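Local coordinates for protein U4/U6 snRNA-associated-splicing factor PRP24 (PDB 4N0T) that binds U6 snRNA and anneals it with U4 snRNA, acting as a recycling factor of the spliceosome in yeast, at residues K70-Q74 with N75-V79; R183-T187 with E188-E192; I304-E308 with K309-K313. One frame throughout, in Å; residues are numbered along the deposited sequence.

Following the chain from its N terminus, the three contacts occur in series, none nested in or crossing another, and each is a local turn in a different RNA recognition motif. Interaction 1 closes the hairpin between strands 71-72 and 75-81 in the first. Interaction 2 turns the chain out of strand 179-185 toward helix 192-199 in the third, beside bound RNA. Interaction 3 links helix 293-302 to strand 311-317 in the fourth, the occluded motif. Interactions 1 and 2 lie on opposite sides of the chain's centre, their centres about 73 Å apart; interaction 3 is about 39 Å, centre to centre, from interaction 2. None touches another.

Interaction 1: residues K70-Q74 with N75-V79; sequences KVVGQ and NEIIV
A tight antiparallel hairpin joins strand 71-72 to strand 75-81, and its tip is a type II' beta turn running from Val72 to Asn75. The closing pair bonds in both directions: Val72 N donates to Asn75 O at 2.7 Å and an almost straight 171°, while Asn75 N returns a bond to Val72 O at 2.8 Å. One step further from the turn, Val71 and Glu76 form a non-hydrogen-bonded pair, where Val71 CA approaches Asn75 O at 3.3 Å in a CA-H...O contact. Beyond them Ile77 N donates a hydrogen bond to Lys70 O at 3.0 Å. Gly73 occupies the first corner of the turn with a positive phi of 67°, a backbone shape that glycine adopts readily. This hairpin forms the edge of the sheet, as in the other RNA recognition motifs of the chain: after the second helix, 58-65, the chain forms the short outermost strand 71-72 and folds back into the last long strand. Val72 and Asn75 point to one face of the sheet, Val71 and Glu76 to the other. From Val72, CG2 reaches Ile77 CG2 at 3.7 Å, the two side chains crossing at a slant. Ile77 sets CG1 between its backbone N and carbonyl carbon (chi1 63°), which carries Ile77 CG1 to 3.5 Å from Lys70 O; CD1, beyond it, also touches Val72 CG2. Tyr28 of helix 22-29 packs against both. At the turn, a water accepts from Gln74 N at 2.6 Å and donates to Asn75 OD1, so it bridges the corner of the loop to the asparagine side chain. The other end of that amide, Asn75 ND2, is bonded to Asn15 O of the neighbouring strand 10-16.

Interaction 2: residues R183-T187 with E188-E192; sequences RNLST and ELLDE. With nucleotides of chain B.
Leu185 meets two leucines of the turn that follows it, each in a different manner. Its CD1 methyl abuts Leu190 CD1 at 3.9 Å with the side chains at about a right angle, whereas CD2 lies against Leu189 CB, also at 3.9 Å, in a slanting approach. Ser186 turns its hydroxyl against Leu189: chi1 of 59° holds Ser186 OG between the backbone N and carbonyl carbon, 3.2 Å from Leu189 CG. Leu189 N makes weak bonds to both OG and O of Ser186, and Leu190 N donates to Thr187 O at 3.1 Å. On the strand side, a G1 beta bulge opposite Cys222 includes Asn184, whose amide spans two nucleotides of chain B. Asn184 ND2 gives a hydrogen bond to C63 O2 of chain B at 2.9 Å, while OD1 takes a weak one from A11 N6. The adjacent Arg183 presents one guanidinium face to A62 of chain B; A62 C5 sits over the centre of the Arg183 guanidinium, 3.3 Å above its plane. Asn184 thus uses its donor and its acceptor on different bases of the third motif's RNA, whereas the turn is only partly held by strong bonds and buries Ser186 N without a partner.

Interaction 3: residues I304-E308 with K309-K313; sequences IHINE and KDIRK
This is a local turn contact at the surface of the fourth RNA recognition motif, where the loop after helix 293-302 tightens into a short 3-10 segment before strand 311-317. Asn307 carries most of it. With CG anti to the backbone N (chi1 -171°), its amide swings over the start of the turn, and Asn307 OD1 accepts from Lys309 N at 2.9 Å and 163°, forming an Asx turn. Asn307 OD1 also lies 3.1 Å from Lys309 CG, the aliphatic part of the lysine passing at a slant. Asp310 answers from the far end: Asp310 OD2 receives a weak bond from Asn307 N at 3.3 Å. Two successive i to i+3 bonds wind the backbone, Asp310 N to Asn307 O at 2.8 Å and Ile311 N to Glu308 O at 3.2 Å. On the side facing helix 293-302, Ile306 CG2 touches Ile311 CD1 at 3.9 Å, the side chains nearly perpendicular, and both isoleucines pack on Leu300 of that helix. The turn is the connection from the first helix to the second strand of the beta-alpha-beta-beta-alpha-beta RNA recognition fold, here leading into an edge strand in which Arg312 and Lys313 form a classic beta bulge opposite Ile326.

Interaction 1: residues K70-Q74 with N75-V79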
loop_
_atom_site.group_PDB
_atom_site.type_symbol
_atom_site.label_atom_id
_atom_site.label_comp_id
_atom_site.label_asym_id
_atom_site.label_seq_id
_atom_site.Cartn_x
_atom_site.Cartn_y
_atom_site.Cartn_z
ATOM N N LYS A 70 36.744 -9.764 -12.822
ATOM C CA LYS A 70 37.758 -8.711 -12.777
ATOM C C LYS A 70 38.114 -8.412 -11.324
ATOM O O LYS A 70 37.461 -8.909 -10.394
ATOM C CB LYS A 70 37.301 -7.432 -13.482
ATOM C CG LYS A 70 36.999 -7.586 -14.966
ATOM C CD LYS A 70 38.127 -8.295 -15.706
ATOM C CE LYS A 70 37.738 -8.562 -17.155
ATOM N NZ LYS A 70 38.631 -9.563 -17.806
ATOM N N VAL A 71 39.155 -7.609 -11.126
ATOM C CA VAL A 71 39.659 -7.365 -9.787
ATOM C C VAL A 71 39.423 -5.927 -9.371
ATOM O O VAL A 71 39.740 -4.989 -10.112
ATOM C CB VAL A 71 41.162 -7.706 -9.707
ATOM C CG1 VAL A 71 41.736 -7.326 -8.340
ATOM C CG2 VAL A 71 41.354 -9.192 -9.992
ATOM N N VAL A 72 38.831 -5.771 -8.189
ATOM C CA VAL A 72 38.567 -4.471 -7.599
ATOM C C VAL A 72 39.328 -4.426 -6.276
ATOM O O VAL A 72 39.058 -5.226 -5.368
ATOM C CB VAL A 72 37.061 -4.295 -7.356
ATOM C CG1 VAL A 72 36.775 -2.952 -6.713
ATOM C CG2 VAL A 72 36.304 -4.442 -8.670
ATOM N N GLY A 73 40.293 -3.513 -6.177
ATOM C CA GLY A 73 41.245 -3.539 -5.073
ATOM C C GLY A 73 42.088 -4.786 -5.248
ATOM O O GLY A 73 42.877 -4.881 -6.197
ATOM N N GLN A 74 41.906 -5.757 -4.357
ATOM C CA GLN A 74 42.453 -7.086 -4.584
ATOM C C GLN A 74 41.356 -8.139 -4.541
ATOM O O GLN A 74 41.642 -9.335 -4.433
ATOM C CB GLN A 74 43.546 -7.399 -3.562
ATOM C CG GLN A 74 44.742 -6.473 -3.684
ATOM C CD GLN A 74 45.772 -6.691 -2.597
ATOM O OE1 GLN A 74 45.655 -7.609 -1.783
ATOM N NE2 GLN A 74 46.792 -5.842 -2.578
ATOM N N ASN A 75 40.102 -7.684 -4.620
ATOM C CA ASN A 75 38.950 -8.587 -4.615
ATOM C C ASN A 75 38.515 -8.972 -6.018
ATOM O O ASN A 75 38.319 -8.101 -6.867
ATOM C CB ASN A 75 37.761 -7.937 -3.893
ATOM C CG ASN A 75 37.878 -8.020 -2.394
ATOM O OD1 ASN A 75 38.984 -8.033 -1.848
ATOM N ND2 ASN A 75 36.735 -8.090 -1.712
ATOM N N GLU A 76 38.388 -10.275 -6.267
ATOM C CA GLU A 76 37.850 -10.762 -7.531
ATOM C C GLU A 76 36.325 -10.748 -7.416
ATOM O O GLU A 76 35.765 -11.489 -6.607
ATOM C CB GLU A 76 38.316 -12.195 -7.800
ATOM C CG GLU A 76 37.879 -12.747 -9.155
ATOM C CD GLU A 76 38.559 -14.063 -9.509
ATOM O OE1 GLU A 76 37.907 -14.912 -10.158
ATOM O OE2 GLU A 76 39.752 -14.245 -9.148
ATOM N N ILE A 77 35.669 -9.906 -8.214
ATOM C CA ILE A 77 34.205 -9.766 -8.141
ATOM C C ILE A 77 33.500 -10.751 -9.060
ATOM O O ILE A 77 34.107 -11.299 -9.990
ATOM C CB ILE A 77 33.732 -8.319 -8.470
ATOM C CG1 ILE A 77 34.089 -7.943 -9.912
ATOM C CG2 ILE A 77 34.328 -7.323 -7.476
ATOM C CD1 ILE A 77 33.494 -6.617 -10.372
ATOM N N ILE A 78 32.211 -10.989 -8.797
ATOM C CA ILE A 78 31.392 -11.807 -9.664
ATOM C C ILE A 78 30.195 -10.934 -9.989
ATOM O O ILE A 78 29.607 -10.332 -9.088
ATOM C CB ILE A 78 30.937 -13.114 -8.970
ATOM C CG1 ILE A 78 32.175 -13.929 -8.545
ATOM C CG2 ILE A 78 30.070 -13.954 -9.903
ATOM C CD1 ILE A 78 31.869 -15.148 -7.692
ATOM N N VAL A 79 29.883 -10.822 -11.272
ATOM C CA VAL A 79 28.751 -10.017 -11.702
ATOM C C VAL A 79 27.807 -10.916 -12.492
ATOM O O VAL A 79 28.230 -11.627 -13.415
ATOM C CB VAL A 79 29.199 -8.799 -12.558
ATOM C CG1 VAL A 79 27.987 -7.925 -12.923
ATOM C CG2 VAL A 79 30.270 -7.958 -11.833
HETATM O O HOH W 1 40.583 -5.322 -2.122
#

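Interaction 2: residues R183-T187 with E188-E192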
loop_
_atom_site.group_PDB
_atom_site.type_symbol
_atom_site.label_atom_id
_atom_site.label_comp_id
_atom_site.label_asym_id
_atom_site.label_seq_id
_atom_site.Cartn_x
_atom_site.Cartn_y
_atom_site.Cartn_z
ATOM N N ARG A 183 -30.311 -0.305 -3.832
ATOM C CA ARG A 183 -30.602 0.677 -2.791
ATOM C C ARG A 183 -32.089 0.981 -2.751
ATOM O O ARG A 183 -32.793 0.789 -3.735
ATOM C CB ARG A 183 -29.804 1.976 -3.018
ATOM C CG ARG A 183 -28.309 1.784 -2.755
ATOM C CD ARG A 183 -27.479 3.032 -3.076
ATOM N NE ARG A 183 -27.343 3.268 -4.515
ATOM C CZ ARG A 183 -26.441 4.101 -5.036
ATOM N NH1 ARG A 183 -25.630 4.780 -4.230
ATOM N NH2 ARG A 183 -26.363 4.272 -6.353
ATOM N N ASN A 184 -32.518 1.454 -1.586
ATOM C CA ASN A 184 -33.887 1.887 -1.332
ATOM C C ASN A 184 -34.889 0.759 -1.330
ATOM O O ASN A 184 -36.058 0.963 -1.642
ATOM C CB ASN A 184 -34.304 2.994 -2.301
ATOM C CG ASN A 184 -33.561 4.282 -2.051
ATOM O OD1 ASN A 184 -32.989 4.491 -0.958
ATOM N ND2 ASN A 184 -33.537 5.156 -3.065
ATOM N N LEU A 185 -34.442 -0.434 -0.959
ATOM C CA LEU A 185 -35.390 -1.508 -0.689
ATOM C C LEU A 185 -36.160 -1.161 0.581
ATOM O O LEU A 185 -35.634 -0.481 1.459
ATOM C CB LEU A 185 -34.626 -2.811 -0.472
ATOM C CG LEU A 185 -33.954 -3.433 -1.700
ATOM C CD1 LEU A 185 -32.868 -4.433 -1.247
ATOM C CD2 LEU A 185 -34.984 -4.140 -2.576
ATOM N N SER A 186 -37.404 -1.621 0.696
ATOM C CA SER A 186 -38.084 -1.537 1.988
ATOM C C SER A 186 -37.643 -2.727 2.830
ATOM O O SER A 186 -37.087 -3.684 2.295
ATOM C CB SER A 186 -39.590 -1.603 1.792
ATOM O OG SER A 186 -39.945 -2.808 1.135
ATOM N N THR A 187 -37.914 -2.693 4.134
ATOM C CA THR A 187 -37.594 -3.848 4.981
ATOM C C THR A 187 -38.308 -5.106 4.496
ATOM O O THR A 187 -37.732 -6.191 4.503
ATOM C CB THR A 187 -37.916 -3.611 6.465
ATOM O OG1 THR A 187 -39.282 -3.203 6.592
ATOM C CG2 THR A 187 -37.003 -2.545 7.063
ATOM N N GLU A 188 -39.559 -4.958 4.065
ATOM C CA GLU A 188 -40.318 -6.081 3.523
ATOM C C GLU A 188 -39.618 -6.744 2.328
ATOM O O GLU A 188 -39.674 -7.964 2.168
ATOM C CB GLU A 188 -41.747 -5.645 3.148
ATOM C CG GLU A 188 -42.332 -6.352 1.926
ATOM C CD GLU A 188 -43.857 -6.377 1.915
ATOM O OE1 GLU A 188 -44.481 -5.292 1.941
ATOM O OE2 GLU A 188 -44.432 -7.490 1.877
ATOM N N LEU A 189 -38.937 -5.940 1.512
ATOM C CA LEU A 189 -38.289 -6.430 0.299
ATOM C C LEU A 189 -36.860 -6.891 0.540
ATOM O O LEU A 189 -36.229 -7.457 -0.356
ATOM C CB LEU A 189 -38.262 -5.328 -0.766
ATOM C CG LEU A 189 -39.620 -4.891 -1.318
ATOM C CD1 LEU A 189 -39.440 -3.699 -2.251
ATOM C CD2 LEU A 189 -40.314 -6.034 -2.044
ATOM N N LEU A 190 -36.345 -6.616 1.734
ATOM C CA LEU A 190 -34.974 -6.984 2.076
ATOM C C LEU A 190 -34.944 -8.462 2.415
ATOM O O LEU A 190 -34.860 -8.857 3.577
ATOM C CB LEU A 190 -34.452 -6.131 3.235
ATOM C CG LEU A 190 -32.948 -6.243 3.511
ATOM C CD1 LEU A 190 -32.113 -5.694 2.338
ATOM C CD2 LEU A 190 -32.575 -5.540 4.797
ATOM N N ASP A 191 -35.012 -9.279 1.373
ATOM C CA ASP A 191 -35.192 -10.709 1.520
ATOM C C ASP A 191 -34.402 -11.405 0.426
ATOM O O ASP A 191 -34.641 -11.176 -0.765
ATOM C CB ASP A 191 -36.675 -11.045 1.404
ATOM C CG ASP A 191 -36.929 -12.528 1.373
ATOM O OD1 ASP A 191 -36.989 -13.140 2.458
ATOM O OD2 ASP A 191 -37.062 -13.083 0.261
ATOM N N GLU A 192 -33.440 -12.229 0.831
ATOM C CA GLU A 192 -32.542 -12.862 -0.123
ATOM C C GLU A 192 -33.286 -13.675 -1.174
ATOM O O GLU A 192 -32.926 -13.645 -2.358
ATOM C CB GLU A 192 -31.526 -13.733 0.603
ATOM C CG GLU A 192 -30.548 -14.379 -0.333
ATOM C CD GLU A 192 -29.402 -15.023 0.386
ATOM O OE1 GLU A 192 -29.125 -14.632 1.545
ATOM O OE2 GLU A 192 -28.766 -15.912 -0.218
ATOM P P A B 62 -24.474 8.349 -10.957
ATOM O OP1 A B 62 -24.395 7.789 -9.580
ATOM O OP2 A B 62 -23.759 7.675 -12.075
ATOM O "O5'" A B 62 -26.006 8.439 -11.377
ATOM C "C5'" A B 62 -26.969 9.020 -10.509
ATOM C "C4'" A B 62 -28.138 8.092 -10.300
ATOM O "O4'" A B 62 -27.740 6.995 -9.438
ATOM C "C3'" A B 62 -29.354 8.698 -9.611
ATOM O "O3'" A B 62 -30.200 9.374 -10.525
ATOM C "C2'" A B 62 -30.012 7.486 -8.966
ATOM O "O2'" A B 62 -30.737 6.751 -9.945
ATOM C "C1'" A B 62 -28.788 6.668 -8.552
ATOM N N9 A B 62 -28.312 6.997 -7.194
ATOM C C8 A B 62 -27.179 7.718 -6.898
ATOM N N7 A B 62 -26.959 7.860 -5.615
ATOM C C5 A B 62 -28.019 7.184 -5.020
ATOM C C6 A B 62 -28.356 6.969 -3.672
ATOM N N6 A B 62 -27.642 7.426 -2.638
ATOM N N1 A B 62 -29.476 6.245 -3.423
ATOM C C2 A B 62 -30.182 5.789 -4.455
ATOM N N3 A B 62 -29.966 5.925 -5.764
ATOM C C4 A B 62 -28.849 6.639 -5.981
ATOM P P A B 11 -33.308 5.366 6.972
ATOM O OP1 A B 11 -33.526 4.917 5.572
ATOM O OP2 A B 11 -33.935 4.594 8.069
ATOM O "O5'" A B 11 -31.751 5.526 7.252
ATOM C "C5'" A B 11 -30.924 4.405 7.540
ATOM C "C4'" A B 11 -29.512 4.634 7.053
ATOM O "O4'" A B 11 -29.497 4.518 5.606
ATOM C "C3'" A B 11 -28.915 6.006 7.371
ATOM O "O3'" A B 11 -27.502 5.875 7.515
ATOM C "C2'" A B 11 -29.182 6.791 6.094
ATOM O "O2'" A B 11 -28.284 7.860 5.889
ATOM C "C1'" A B 11 -28.995 5.709 5.037
ATOM N N9 A B 11 -29.700 5.899 3.767
ATOM C C8 A B 11 -31.028 5.678 3.508
ATOM N N7 A B 11 -31.342 5.863 2.248
ATOM C C5 A B 11 -30.146 6.191 1.635
ATOM C C6 A B 11 -29.817 6.494 0.302
ATOM N N6 A B 11 -30.703 6.501 -0.697
ATOM N N1 A B 11 -28.526 6.780 0.019
ATOM C C2 A B 11 -27.639 6.763 1.025
ATOM N N3 A B 11 -27.823 6.484 2.319
ATOM C C4 A B 11 -29.121 6.204 2.558
ATOM P P C B 63 -31.023 10.682 -10.076
ATOM O OP1 C B 63 -31.769 11.142 -11.271
ATOM O OP2 C B 63 -30.144 11.597 -9.312
ATOM O "O5'" C B 63 -32.093 10.117 -9.046
ATOM C "C5'" C B 63 -33.047 9.155 -9.450
ATOM C "C4'" C B 63 -33.836 8.669 -8.271
ATOM O "O4'" C B 63 -32.969 7.949 -7.353
ATOM C "C3'" C B 63 -34.439 9.755 -7.401
ATOM O "O3'" C B 63 -35.598 10.347 -7.960
ATOM C "C2'" C B 63 -34.683 9.011 -6.097
ATOM O "O2'" C B 63 -35.823 8.166 -6.222
ATOM C "C1'" C B 63 -33.434 8.128 -6.028
ATOM N N1 C B 63 -32.348 8.734 -5.216
ATOM C C2 C B 63 -32.424 8.619 -3.825
ATOM O O2 C B 63 -33.410 8.019 -3.357
ATOM N N3 C B 63 -31.451 9.151 -3.043
ATOM C C4 C B 63 -30.415 9.782 -3.623
ATOM N N4 C B 63 -29.459 10.299 -2.849
ATOM C C5 C B 63 -30.314 9.915 -5.039
ATOM C C6 C B 63 -31.287 9.381 -5.796
#

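Interaction 3: residues I304-E308 with K309-K313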
loop_
_atom_site.group_PDB
_atom_site.type_symbol
_atom_site.label_atom_id
_atom_site.label_comp_id
_atom_site.label_asym_id
_atom_site.label_seq_id
_atom_site.Cartn_x
_atom_site.Cartn_y
_atom_site.Cartn_z
ATOM N N ILE A 304 4.732 11.147 20.618
ATOM C CA ILE A 304 4.094 12.370 21.089
ATOM C C ILE A 304 3.275 12.095 22.358
ATOM O O ILE A 304 2.824 13.024 23.035
ATOM C CB ILE A 304 3.227 12.997 19.972
ATOM C CG1 ILE A 304 4.031 13.060 18.670
ATOM C CG2 ILE A 304 2.728 14.381 20.355
ATOM C CD1 ILE A 304 5.307 13.926 18.746
ATOM N N HIS A 305 3.103 10.810 22.673
ATOM C CA HIS A 305 2.425 10.365 23.896
ATOM C C HIS A 305 0.956 10.771 23.939
ATOM O O HIS A 305 0.392 11.058 24.998
ATOM C CB HIS A 305 3.203 10.803 25.144
ATOM C CG HIS A 305 4.617 10.316 25.152
ATOM N ND1 HIS A 305 5.692 11.142 24.896
ATOM C CD2 HIS A 305 5.130 9.075 25.335
ATOM C CE1 HIS A 305 6.808 10.435 24.941
ATOM N NE2 HIS A 305 6.496 9.180 25.210
ATOM N N ILE A 306 0.350 10.767 22.757
ATOM C CA ILE A 306 -1.068 11.001 22.596
ATOM C C ILE A 306 -1.780 9.673 22.850
ATOM O O ILE A 306 -1.293 8.614 22.447
ATOM C CB ILE A 306 -1.354 11.478 21.155
ATOM C CG1 ILE A 306 -0.605 12.783 20.872
ATOM C CG2 ILE A 306 -2.830 11.684 20.927
ATOM C CD1 ILE A 306 -0.562 13.143 19.394
ATOM N N ASN A 307 -2.916 9.721 23.533
ATOM C CA ASN A 307 -3.717 8.527 23.732
ATOM C C ASN A 307 -4.490 8.167 22.461
ATOM O O ASN A 307 -5.021 9.043 21.773
ATOM C CB ASN A 307 -4.683 8.741 24.893
ATOM C CG ASN A 307 -5.391 7.472 25.301
ATOM O OD1 ASN A 307 -6.345 7.042 24.652
ATOM N ND2 ASN A 307 -4.934 6.867 26.391
ATOM N N GLU A 308 -4.540 6.874 22.159
ATOM C CA GLU A 308 -5.214 6.352 20.977
ATOM C C GLU A 308 -6.619 6.923 20.796
ATOM O O GLU A 308 -7.029 7.245 19.679
ATOM C CB GLU A 308 -5.258 4.824 21.073
ATOM C CG GLU A 308 -6.407 4.144 20.346
ATOM C CD GLU A 308 -6.595 2.706 20.809
ATOM O OE1 GLU A 308 -7.214 1.913 20.066
ATOM O OE2 GLU A 308 -6.126 2.371 21.920
ATOM N N LYS A 309 -7.350 7.076 21.894
ATOM C CA LYS A 309 -8.734 7.524 21.795
ATOM C C LYS A 309 -8.882 9.043 21.741
ATOM O O LYS A 309 -10.000 9.554 21.667
ATOM C CB LYS A 309 -9.586 6.933 22.925
ATOM C CG LYS A 309 -9.338 7.551 24.295
ATOM C CD LYS A 309 -9.609 6.534 25.401
ATOM C CE LYS A 309 -9.381 7.115 26.793
ATOM N NZ LYS A 309 -9.872 6.177 27.851
ATOM N N ASP A 310 -7.765 9.766 21.775
ATOM C CA ASP A 310 -7.800 11.203 21.526
ATOM C C ASP A 310 -7.823 11.437 20.021
ATOM O O ASP A 310 -8.130 12.532 19.543
ATOM C CB ASP A 310 -6.569 11.886 22.128
ATOM C CG ASP A 310 -6.589 11.900 23.649
ATOM O OD1 ASP A 310 -7.636 12.263 24.228
ATOM O OD2 ASP A 310 -5.556 11.545 24.260
ATOM N N ILE A 311 -7.489 10.390 19.274
ATOM C CA ILE A 311 -7.453 10.472 17.825
ATOM C C ILE A 311 -8.709 9.835 17.237
ATOM O O ILE A 311 -8.945 8.639 17.412
ATOM C CB ILE A 311 -6.220 9.736 17.272
ATOM C CG1 ILE A 311 -4.936 10.343 17.843
ATOM C CG2 ILE A 311 -6.203 9.795 15.749
ATOM C CD1 ILE A 311 -3.773 9.367 17.897
ATOM N N ARG A 312 -9.514 10.637 16.546
ATOM C CA ARG A 312 -10.739 10.144 15.918
ATOM C C ARG A 312 -10.443 9.415 14.605
ATOM O O ARG A 312 -10.919 8.293 14.375
ATOM C CB ARG A 312 -11.695 11.310 15.671
ATOM C CG ARG A 312 -12.599 11.115 14.476
ATOM C CD ARG A 312 -13.931 10.522 14.858
ATOM N NE ARG A 312 -14.929 11.572 15.015
ATOM C CZ ARG A 312 -15.376 12.326 14.014
ATOM N NH1 ARG A 312 -14.909 12.150 12.783
ATOM N NH2 ARG A 312 -16.288 13.261 14.244
ATOM N N LYS A 313 -9.648 10.051 13.746
ATOM C CA LYS A 313 -9.387 9.509 12.417
ATOM C C LYS A 313 -8.117 10.114 11.814
ATOM O O LYS A 313 -7.807 11.278 12.069
ATOM C CB LYS A 313 -10.589 9.789 11.503
ATOM C CG LYS A 313 -10.503 9.141 10.141
ATOM C CD LYS A 313 -11.881 8.719 9.650
ATOM C CE LYS A 313 -11.771 7.553 8.663
ATOM N NZ LYS A 313 -10.881 6.466 9.180
#